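Local coordinates for protein endonuclease 8-like 3 (Homo sapiens, PDB 7JL5) that belongs to the endonuclease VIII-like (Nei-like) family and is modelled here as a tandem pair of GRF zinc fingers, each holding one zinc ion, at residues His13-Ile18 against Ala35-Arg40; Lys29-Tyr34 against Trp49-Phe54; Lys61-Lys66 against Asn78-Pro83. All blocks are in the same frame, centred on the assembly; numbering follows the deposited sequence.

Contact 1. Residues His13-Ile18 against Ala35-Arg40; sequences HNRLCI and ACPLPR. With ZN (zinc ion), chain C.
His13 and Cys36 bind the same zinc ion, His13 through ND1 at 2.3 Å and Cys36 through SG at 2.4 Å. Cys10 and Cys44 complete the site, which belongs to the first GRF zinc finger. SG of Cys36 is trans to the backbone N (chi1 -171°), which carries the sulfur to the metal. SG of Cys36 also lies at the edge of the His13 imidazole, because both bind the one metal. One face of the same ring takes CD1 of Leu38, a CH-pi contact 3.7 Å from the ring centroid.

The other packed end is backbone. Ile18 and Ala35 form an antiparallel hydrogen-bonded pair, with Ile18 N to Ala35 O at 2.9 Å and Ala35 N to Ile18 O also at 2.9 Å. This pair begins the pairing of strands 18-21 and 32-35. Pro37 lies beside it, with its CB 3.9 Å from CG2 of Ile18.

The solvent side is looser. Arg15 is exposed and bends at chi3 (102°), which brings its NH1 to 3.4 Å from Leu38 CD2. Pro37 CG sits at the edge of the guanidinium, and the contact there is packing without a hydrogen bond. The side chain of Leu16 starts away from Ala35-Arg40, but the carbonyl O of Leu16 faces Pro37 CG.

With two ligands on facing loops, zinc coordination ties together chain segments that otherwise share two backbone hydrogen bonds and modest apolar packing.

Contact 2. Residues Lys29-Tyr34 against Trp49-Phe54; sequences KGRQFY and WADLSF
Arg31 lies flat on the indole of Trp49 at the edge of the first GRF zinc finger's three-stranded antiparallel sheet. The guanidinium and indole planes differ by only 5°, with centres 3.7 Å apart. CZ makes the cation-pi contact over the five-membered ring, and CD lies over the six-membered ring. The same guanidinium grips Asp51 side-on. Arg31 NH2 reaches the syn lone pair of Asp51 OD1 at 3.1 Å, nearly in the guanidinium plane. Arg31 NE meets Asp51 OD2 at 3.1 Å, tilted from both planes. An extended chain, with CG anti to the backbone N (chi1 -169°), lets Arg31 serve both partners. The salt bridge probably helps fix the rotation of the cation over the ring.

Behind this layer, Phe33 and Trp49 form a non-hydrogen-bonded antiparallel pair, and Phe33 CB packs on Trp49 CE3. Phe47 stacks on Phe33 and meets Trp49 edge-to-face. Ala50 N donates to Gln32 O at 3.2 Å, and the CB of Ala50 sits over one face of the Tyr34 ring. Farther out, NE2 of Gln32 bonds Met65 O of the second finger. Gln32 OE1 lies at the edge of the Phe54 ring, in its plane, 3.3 Å from Phe54 CE2.

Contact 3. Residues Lys61-Lys66 against Asn78-Pro83; sequences KRSTMK and NFFVCP. With ZN (zinc ion), chain D.
Met65 has CG swung opposite the backbone N (chi1 -173°) and then bends at chi3, which swings CE back to 3.8 Å from CZ of Phe80. SD of Met65 is left beside Asn78, 3.6 Å from Asn78 OD1. On the other face of the sheet, Phe79 has CG between its backbone N and carbonyl carbon (chi1 51°). This sets the ring against Lys66, whose CB sits over one face, 3.8 Å from the centroid, in a CH-pi contact. CE of Lys66 passes Val81 CG2 at 3.6 Å. The two sets lie on different faces: Met65 and Phe80 on one, Lys66, Phe79, Thr64 and Val81 on the other.

The backbone is a beta hairpin of strands 64-67 and 78-81 in the second GRF zinc finger. Thr64 pairs with Val81 and Lys66 with Phe79 as hydrogen-bonded pairs, each closed by two N-H to O bonds. Met65 and Phe80 form the non-hydrogen-bonded pair between them. The CA atoms of this pair make CA-H...O contacts with carbonyls of the facing strand.

Toward the metal, Pro83 packs its CG on Arg62 O and its CB on Thr64 OG1. Ser63 rests OG against Phe80 CB, while that hydroxyl is hydrogen-bonded to Pro55 O. Cys82 points away from Lys61-Lys66, and its SG binds zinc at 2.3 Å, with Cys57, His59 and Cys90 as the other ligands.

Contacts 1 and 2 belong to the first GRF finger, contact 3 to the second. The segments of contacts 1 and 2 alternate along the chain and share strand 32-35, which runs from Gln32 into Ala35. Their centres are about 16 Å apart, and they meet where Cys17 packs on Tyr34. Contact 3 follows both in sequence. Its centre is about 10 Å from that of contact 2 and about 23 Å from that of contact 1, with contacts 1 and 3 on opposite sides of the chain's centre. One probable side-chain-to-backbone hydrogen bond joins contacts 2 and 3. Contact 2 therefore lies at the junction of the fingers, with a zinc site on each side.

Contact 1. Residues His13-Ile18 against Ala35-Arg40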
loop_
_atom_site.group_PDB
_atom_site.type_symbol
_atom_site.label_atom_id
_atom_site.label_comp_id
_atom_site.label_asym_id
_atom_site.label_seq_id
_atom_site.Cartn_x
_atom_site.Cartn_y
_atom_site.Cartn_z
ATOM N N HIS A 13 -0.550 -11.963 -16.954
ATOM C CA HIS A 13 -0.614 -13.130 -16.089
ATOM C C HIS A 13 -1.736 -12.913 -15.086
ATOM O O HIS A 13 -1.913 -11.804 -14.573
ATOM C CB HIS A 13 0.708 -13.352 -15.357
ATOM C CG HIS A 13 1.901 -12.826 -16.092
ATOM N ND1 HIS A 13 2.718 -11.847 -15.575
ATOM C CD2 HIS A 13 2.408 -13.135 -17.310
ATOM C CE1 HIS A 13 3.682 -11.577 -16.439
ATOM N NE2 HIS A 13 3.516 -12.346 -17.499
ATOM N N ASN A 14 -2.506 -13.962 -14.815
ATOM C CA ASN A 14 -3.625 -13.852 -13.881
ATOM C C ASN A 14 -3.153 -14.151 -12.456
ATOM O O ASN A 14 -3.639 -15.056 -11.780
ATOM C CB ASN A 14 -4.753 -14.783 -14.306
ATOM C CG ASN A 14 -6.071 -14.438 -13.653
ATOM O OD1 ASN A 14 -6.610 -15.217 -12.867
ATOM N ND2 ASN A 14 -6.598 -13.262 -13.969
ATOM N N ARG A 15 -2.189 -13.352 -11.998
ATOM C CA ARG A 15 -1.478 -13.612 -10.754
ATOM C C ARG A 15 -1.635 -12.448 -9.786
ATOM O O ARG A 15 -1.668 -11.283 -10.196
ATOM C CB ARG A 15 0.006 -13.881 -11.034
ATOM C CG ARG A 15 0.236 -15.098 -11.922
ATOM C CD ARG A 15 1.698 -15.510 -11.963
ATOM N NE ARG A 15 1.972 -16.663 -11.108
ATOM C CZ ARG A 15 2.412 -16.591 -9.854
ATOM N NH1 ARG A 15 2.639 -15.415 -9.283
ATOM N NH2 ARG A 15 2.630 -17.705 -9.169
ATOM N N LEU A 16 -1.727 -12.777 -8.498
ATOM C CA LEU A 16 -2.001 -11.779 -7.472
ATOM C C LEU A 16 -0.850 -10.788 -7.350
ATOM O O LEU A 16 0.309 -11.178 -7.177
ATOM C CB LEU A 16 -2.247 -12.458 -6.126
ATOM C CG LEU A 16 -3.694 -12.822 -5.794
ATOM C CD1 LEU A 16 -3.747 -13.612 -4.497
ATOM C CD2 LEU A 16 -4.562 -11.579 -5.694
ATOM N N CYS A 17 -1.182 -9.501 -7.409
ATOM C CA CYS A 17 -0.171 -8.458 -7.408
ATOM C C CYS A 17 0.484 -8.318 -6.040
ATOM O O CYS A 17 -0.100 -8.647 -5.004
ATOM C CB CYS A 17 -0.791 -7.119 -7.805
ATOM S SG CYS A 17 -1.479 -7.076 -9.469
ATOM N N ILE A 18 1.718 -7.813 -6.049
ATOM C CA ILE A 18 2.389 -7.414 -4.822
ATOM C C ILE A 18 2.143 -5.926 -4.601
ATOM O O ILE A 18 1.843 -5.173 -5.533
ATOM C CB ILE A 18 3.901 -7.718 -4.854
ATOM C CG1 ILE A 18 4.551 -7.057 -6.072
ATOM C CG2 ILE A 18 4.140 -9.218 -4.845
ATOM C CD1 ILE A 18 6.063 -7.059 -6.033
ATOM N N ALA A 35 1.584 -4.171 -8.278
ATOM C CA ALA A 35 2.452 -4.456 -9.408
ATOM C C ALA A 35 2.557 -5.962 -9.596
ATOM O O ALA A 35 2.151 -6.751 -8.737
ATOM C CB ALA A 35 3.847 -3.847 -9.209
ATOM N N CYS A 36 3.124 -6.351 -10.734
ATOM C CA CYS A 36 3.250 -7.761 -11.070
ATOM C C CYS A 36 4.064 -8.489 -10.001
ATOM O O CYS A 36 5.047 -7.943 -9.486
ATOM C CB CYS A 36 3.916 -7.916 -12.440
ATOM S SG CYS A 36 3.921 -9.591 -13.109
ATOM N N PRO A 37 3.685 -9.720 -9.644
ATOM C CA PRO A 37 4.386 -10.437 -8.571
ATOM C C PRO A 37 5.579 -11.277 -9.004
ATOM O O PRO A 37 6.277 -11.808 -8.130
ATOM C CB PRO A 37 3.279 -11.346 -8.009
ATOM C CG PRO A 37 2.462 -11.682 -9.224
ATOM C CD PRO A 37 2.470 -10.431 -10.086
ATOM N N LEU A 38 5.831 -11.419 -10.298
ATOM C CA LEU A 38 6.886 -12.296 -10.781
ATOM C C LEU A 38 8.250 -11.640 -10.604
ATOM O O LEU A 38 8.351 -10.458 -10.271
ATOM C CB LEU A 38 6.634 -12.641 -12.246
ATOM C CG LEU A 38 5.252 -13.217 -12.562
ATOM C CD1 LEU A 38 5.177 -13.676 -14.011
ATOM C CD2 LEU A 38 4.914 -14.358 -11.615
ATOM N N PRO A 39 9.331 -12.396 -10.807
ATOM C CA PRO A 39 10.668 -11.800 -10.735
ATOM C C PRO A 39 10.800 -10.620 -11.686
ATOM O O PRO A 39 10.000 -10.436 -12.606
ATOM C CB PRO A 39 11.594 -12.952 -11.144
ATOM C CG PRO A 39 10.828 -14.183 -10.800
ATOM C CD PRO A 39 9.385 -13.848 -11.049
ATOM N N ARG A 40 11.838 -9.811 -11.450
ATOM C CA ARG A 40 12.050 -8.619 -12.266
ATOM C C ARG A 40 12.005 -8.937 -13.754
ATOM O O ARG A 40 11.548 -8.111 -14.553
ATOM C CB ARG A 40 13.383 -7.962 -11.900
HETATM ZN ZN ZN C . 2.038 -9.924 -14.584
#

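Contact 2. Residues Lys29-Tyr34 against Trp49-Phe54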
loop_
_atom_site.group_PDB
_atom_site.type_symbol
_atom_site.label_atom_id
_atom_site.label_comp_id
_atom_site.label_asym_id
_atom_site.label_seq_id
_atom_site.Cartn_x
_atom_site.Cartn_y
_atom_site.Cartn_z
ATOM N N LYS A 29 6.387 10.019 -2.948
ATOM C CA LYS A 29 7.280 9.070 -2.295
ATOM C C LYS A 29 6.554 8.410 -1.129
ATOM O O LYS A 29 6.086 9.093 -0.213
ATOM C CB LYS A 29 8.543 9.776 -1.809
ATOM N N GLY A 30 6.463 7.083 -1.162
ATOM C CA GLY A 30 5.740 6.326 -0.171
ATOM C C GLY A 30 4.394 5.808 -0.635
ATOM O O GLY A 30 3.833 4.915 0.014
ATOM N N ARG A 31 3.863 6.336 -1.735
ATOM C CA ARG A 31 2.558 5.903 -2.214
ATOM C C ARG A 31 2.633 4.457 -2.687
ATOM O O ARG A 31 3.542 4.082 -3.435
ATOM C CB ARG A 31 2.068 6.806 -3.342
ATOM C CG ARG A 31 0.610 6.566 -3.710
ATOM C CD ARG A 31 0.122 7.534 -4.777
ATOM N NE ARG A 31 -1.282 7.305 -5.112
ATOM C CZ ARG A 31 -1.903 7.854 -6.152
ATOM N NH1 ARG A 31 -1.244 8.666 -6.968
ATOM N NH2 ARG A 31 -3.182 7.587 -6.379
ATOM N N GLN A 32 1.672 3.650 -2.256
ATOM C CA GLN A 32 1.674 2.221 -2.530
ATOM C C GLN A 32 0.929 1.923 -3.824
ATOM O O GLN A 32 -0.032 2.609 -4.187
ATOM C CB GLN A 32 1.031 1.461 -1.369
ATOM C CG GLN A 32 1.508 1.916 0.002
ATOM C CD GLN A 32 0.679 1.336 1.131
ATOM O OE1 GLN A 32 -0.520 1.596 1.235
ATOM N NE2 GLN A 32 1.316 0.544 1.984
ATOM N N PHE A 33 1.382 0.883 -4.520
ATOM C CA PHE A 33 0.782 0.499 -5.788
ATOM C C PHE A 33 0.917 -1.002 -5.992
ATOM O O PHE A 33 1.930 -1.601 -5.620
ATOM C CB PHE A 33 1.429 1.249 -6.959
ATOM C CG PHE A 33 2.886 0.937 -7.147
ATOM C CD1 PHE A 33 3.853 1.622 -6.429
ATOM C CD2 PHE A 33 3.290 -0.043 -8.039
ATOM C CE1 PHE A 33 5.193 1.335 -6.598
ATOM C CE2 PHE A 33 4.631 -0.334 -8.212
ATOM C CZ PHE A 33 5.583 0.356 -7.490
ATOM N N TYR A 34 -0.113 -1.599 -6.584
ATOM C CA TYR A 34 -0.069 -2.998 -6.971
ATOM C C TYR A 34 0.712 -3.162 -8.266
ATOM O O TYR A 34 0.522 -2.406 -9.230
ATOM C CB TYR A 34 -1.480 -3.553 -7.148
ATOM C CG TYR A 34 -2.288 -3.569 -5.877
ATOM C CD1 TYR A 34 -1.862 -4.294 -4.773
ATOM C CD2 TYR A 34 -3.480 -2.867 -5.780
ATOM C CE1 TYR A 34 -2.596 -4.316 -3.607
ATOM C CE2 TYR A 34 -4.225 -2.883 -4.617
ATOM C CZ TYR A 34 -3.777 -3.609 -3.533
ATOM O OH TYR A 34 -4.512 -3.630 -2.369
ATOM N N TRP A 49 -2.489 2.119 -8.805
ATOM C CA TRP A 49 -2.436 2.766 -7.500
ATOM C C TRP A 49 -3.369 2.059 -6.525
ATOM O O TRP A 49 -4.541 1.817 -6.828
ATOM C CB TRP A 49 -2.805 4.241 -7.624
ATOM C CG TRP A 49 -1.770 5.033 -8.354
ATOM C CD1 TRP A 49 -1.927 5.693 -9.535
ATOM C CD2 TRP A 49 -0.408 5.236 -7.958
ATOM N NE1 TRP A 49 -0.750 6.302 -9.897
ATOM C CE2 TRP A 49 0.199 6.037 -8.945
ATOM C CE3 TRP A 49 0.356 4.821 -6.863
ATOM C CZ2 TRP A 49 1.533 6.429 -8.873
ATOM C CZ3 TRP A 49 1.681 5.214 -6.792
ATOM C CH2 TRP A 49 2.254 6.011 -7.788
ATOM N N ALA A 50 -2.839 1.728 -5.346
ATOM C CA ALA A 50 -3.588 0.920 -4.393
ATOM C C ALA A 50 -4.534 1.750 -3.536
ATOM O O ALA A 50 -5.572 1.239 -3.103
ATOM C CB ALA A 50 -2.622 0.151 -3.487
ATOM N N ASP A 51 -4.208 3.016 -3.287
ATOM C CA ASP A 51 -4.903 3.810 -2.282
ATOM C C ASP A 51 -6.155 4.502 -2.810
ATOM O O ASP A 51 -6.770 5.279 -2.073
ATOM C CB ASP A 51 -3.954 4.858 -1.692
ATOM C CG ASP A 51 -3.470 5.864 -2.725
ATOM O OD1 ASP A 51 -3.909 5.795 -3.893
ATOM O OD2 ASP A 51 -2.645 6.728 -2.364
ATOM N N LEU A 52 -6.551 4.239 -4.056
ATOM C CA LEU A 52 -7.718 4.915 -4.614
ATOM C C LEU A 52 -8.989 4.640 -3.821
ATOM O O LEU A 52 -9.959 5.396 -3.950
ATOM C CB LEU A 52 -7.910 4.496 -6.072
ATOM C CG LEU A 52 -6.992 5.202 -7.071
ATOM C CD1 LEU A 52 -6.891 4.404 -8.360
ATOM C CD2 LEU A 52 -7.493 6.615 -7.350
ATOM N N SER A 53 -9.010 3.586 -3.002
ATOM C CA SER A 53 -10.168 3.272 -2.171
ATOM C C SER A 53 -9.823 3.195 -0.687
ATOM O O SER A 53 -10.650 2.725 0.105
ATOM C CB SER A 53 -10.806 1.956 -2.625
ATOM O OG SER A 53 -11.895 1.601 -1.789
ATOM N N PHE A 54 -8.633 3.639 -0.289
ATOM C CA PHE A 54 -8.265 3.636 1.115
ATOM C C PHE A 54 -9.022 4.731 1.865
ATOM O O PHE A 54 -9.465 5.715 1.270
ATOM C CB PHE A 54 -6.764 3.853 1.281
ATOM C CG PHE A 54 -5.920 2.660 0.914
ATOM C CD1 PHE A 54 -6.493 1.486 0.447
ATOM C CD2 PHE A 54 -4.542 2.718 1.044
ATOM C CE1 PHE A 54 -5.706 0.397 0.116
ATOM C CE2 PHE A 54 -3.753 1.636 0.715
ATOM C CZ PHE A 54 -4.335 0.473 0.250
#

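Contact 3. Residues Lys61-Lys66 against Asn78-Pro83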
loop_
_atom_site.group_PDB
_atom_site.type_symbol
_atom_site.label_atom_id
_atom_site.label_comp_id
_atom_site.label_asym_id
_atom_site.label_seq_id
_atom_site.Cartn_x
_atom_site.Cartn_y
_atom_site.Cartn_z
ATOM N N LYS A 61 -5.899 13.317 4.221
ATOM C CA LYS A 61 -5.019 12.668 3.262
ATOM C C LYS A 61 -5.304 11.171 3.206
ATOM O O LYS A 61 -5.813 10.580 4.161
ATOM C CB LYS A 61 -3.554 12.909 3.635
ATOM C CG LYS A 61 -3.147 14.372 3.558
ATOM C CD LYS A 61 -1.764 14.623 4.138
ATOM C CE LYS A 61 -1.257 16.002 3.730
ATOM N NZ LYS A 61 -0.166 16.506 4.611
ATOM N N ARG A 62 -4.975 10.566 2.067
ATOM C CA ARG A 62 -5.149 9.129 1.910
ATOM C C ARG A 62 -4.271 8.386 2.907
ATOM O O ARG A 62 -3.074 8.660 3.023
ATOM C CB ARG A 62 -4.802 8.701 0.486
ATOM C CG ARG A 62 -5.849 9.059 -0.550
ATOM C CD ARG A 62 -7.047 8.120 -0.501
ATOM N NE ARG A 62 -7.983 8.414 -1.584
ATOM C CZ ARG A 62 -9.243 7.992 -1.629
ATOM N NH1 ARG A 62 -9.741 7.254 -0.646
ATOM N NH2 ARG A 62 -10.010 8.320 -2.658
ATOM N N SER A 63 -4.868 7.442 3.626
ATOM C CA SER A 63 -4.113 6.671 4.600
ATOM C C SER A 63 -3.201 5.669 3.899
ATOM O O SER A 63 -3.342 5.382 2.706
ATOM C CB SER A 63 -5.061 5.949 5.555
ATOM O OG SER A 63 -6.049 5.228 4.841
ATOM N N THR A 64 -2.242 5.147 4.662
ATOM C CA THR A 64 -1.318 4.122 4.201
ATOM C C THR A 64 -1.651 2.798 4.873
ATOM O O THR A 64 -2.056 2.770 6.043
ATOM C CB THR A 64 0.134 4.510 4.500
ATOM O OG1 THR A 64 0.546 5.551 3.606
ATOM C CG2 THR A 64 1.062 3.314 4.341
ATOM N N MET A 65 -1.475 1.707 4.132
ATOM C CA MET A 65 -1.819 0.371 4.599
ATOM C C MET A 65 -0.589 -0.309 5.185
ATOM O O MET A 65 0.493 -0.278 4.588
ATOM C CB MET A 65 -2.389 -0.474 3.456
ATOM C CG MET A 65 -2.919 -1.833 3.899
ATOM S SD MET A 65 -3.249 -2.967 2.532
ATOM C CE MET A 65 -5.014 -2.752 2.315
ATOM N N LYS A 66 -0.771 -0.926 6.353
ATOM C CA LYS A 66 0.265 -1.697 7.019
ATOM C C LYS A 66 -0.262 -3.097 7.308
ATOM O O LYS A 66 -1.474 -3.340 7.299
ATOM C CB LYS A 66 0.702 -1.052 8.343
ATOM C CG LYS A 66 0.949 0.442 8.286
ATOM C CD LYS A 66 2.231 0.772 7.552
ATOM C CE LYS A 66 2.644 2.208 7.820
ATOM N NZ LYS A 66 3.843 2.595 7.035
ATOM N N ASN A 78 -4.495 -6.389 7.880
ATOM C CA ASN A 78 -4.099 -5.088 7.365
ATOM C C ASN A 78 -4.845 -3.986 8.106
ATOM O O ASN A 78 -5.987 -4.165 8.537
ATOM C CB ASN A 78 -4.375 -4.982 5.862
ATOM C CG ASN A 78 -3.632 -6.030 5.056
ATOM O OD1 ASN A 78 -2.524 -5.792 4.576
ATOM N ND2 ASN A 78 -4.243 -7.199 4.900
ATOM N N PHE A 79 -4.181 -2.842 8.261
ATOM C CA PHE A 79 -4.804 -1.674 8.868
ATOM C C PHE A 79 -4.323 -0.420 8.152
ATOM O O PHE A 79 -3.440 -0.469 7.295
ATOM C CB PHE A 79 -4.530 -1.597 10.380
ATOM C CG PHE A 79 -3.080 -1.734 10.760
ATOM C CD1 PHE A 79 -2.493 -2.985 10.876
ATOM C CD2 PHE A 79 -2.313 -0.615 11.040
ATOM C CE1 PHE A 79 -1.165 -3.114 11.242
ATOM C CE2 PHE A 79 -0.986 -0.739 11.411
ATOM C CZ PHE A 79 -0.411 -1.991 11.511
ATOM N N PHE A 80 -4.930 0.712 8.499
ATOM C CA PHE A 80 -4.655 1.986 7.849
ATOM C C PHE A 80 -4.201 3.012 8.878
ATOM O O PHE A 80 -4.728 3.061 9.994
ATOM C CB PHE A 80 -5.891 2.500 7.100
ATOM C CG PHE A 80 -6.338 1.601 5.983
ATOM C CD1 PHE A 80 -5.667 1.593 4.773
ATOM C CD2 PHE A 80 -7.430 0.763 6.143
ATOM C CE1 PHE A 80 -6.074 0.767 3.746
ATOM C CE2 PHE A 80 -7.843 -0.065 5.118
ATOM C CZ PHE A 80 -7.163 -0.063 3.918
ATOM N N VAL A 81 -3.221 3.832 8.496
ATOM C CA VAL A 81 -2.647 4.839 9.381
ATOM C C VAL A 81 -2.363 6.109 8.590
ATOM O O VAL A 81 -2.441 6.139 7.361
ATOM C CB VAL A 81 -1.353 4.344 10.064
ATOM C CG1 VAL A 81 -1.645 3.163 10.971
ATOM C CG2 VAL A 81 -0.312 3.974 9.017
ATOM N N CYS A 82 -2.027 7.168 9.320
ATOM C CA CYS A 82 -1.622 8.420 8.697
ATOM C C CYS A 82 -0.261 8.353 8.000
ATOM O O CYS A 82 0.697 7.821 8.566
ATOM C CB CYS A 82 -1.467 9.503 9.762
ATOM S SG CYS A 82 -1.094 11.149 9.140
ATOM N N PRO A 83 -0.185 8.785 6.725
ATOM C CA PRO A 83 1.068 8.600 5.979
ATOM C C PRO A 83 2.169 9.644 6.083
ATOM O O PRO A 83 2.882 9.869 5.099
ATOM C CB PRO A 83 0.505 8.575 4.551
ATOM C CG PRO A 83 -0.514 9.699 4.601
ATOM C CD PRO A 83 -1.149 9.598 5.994
HETATM ZN ZN ZN D . -3.126 12.198 9.157
#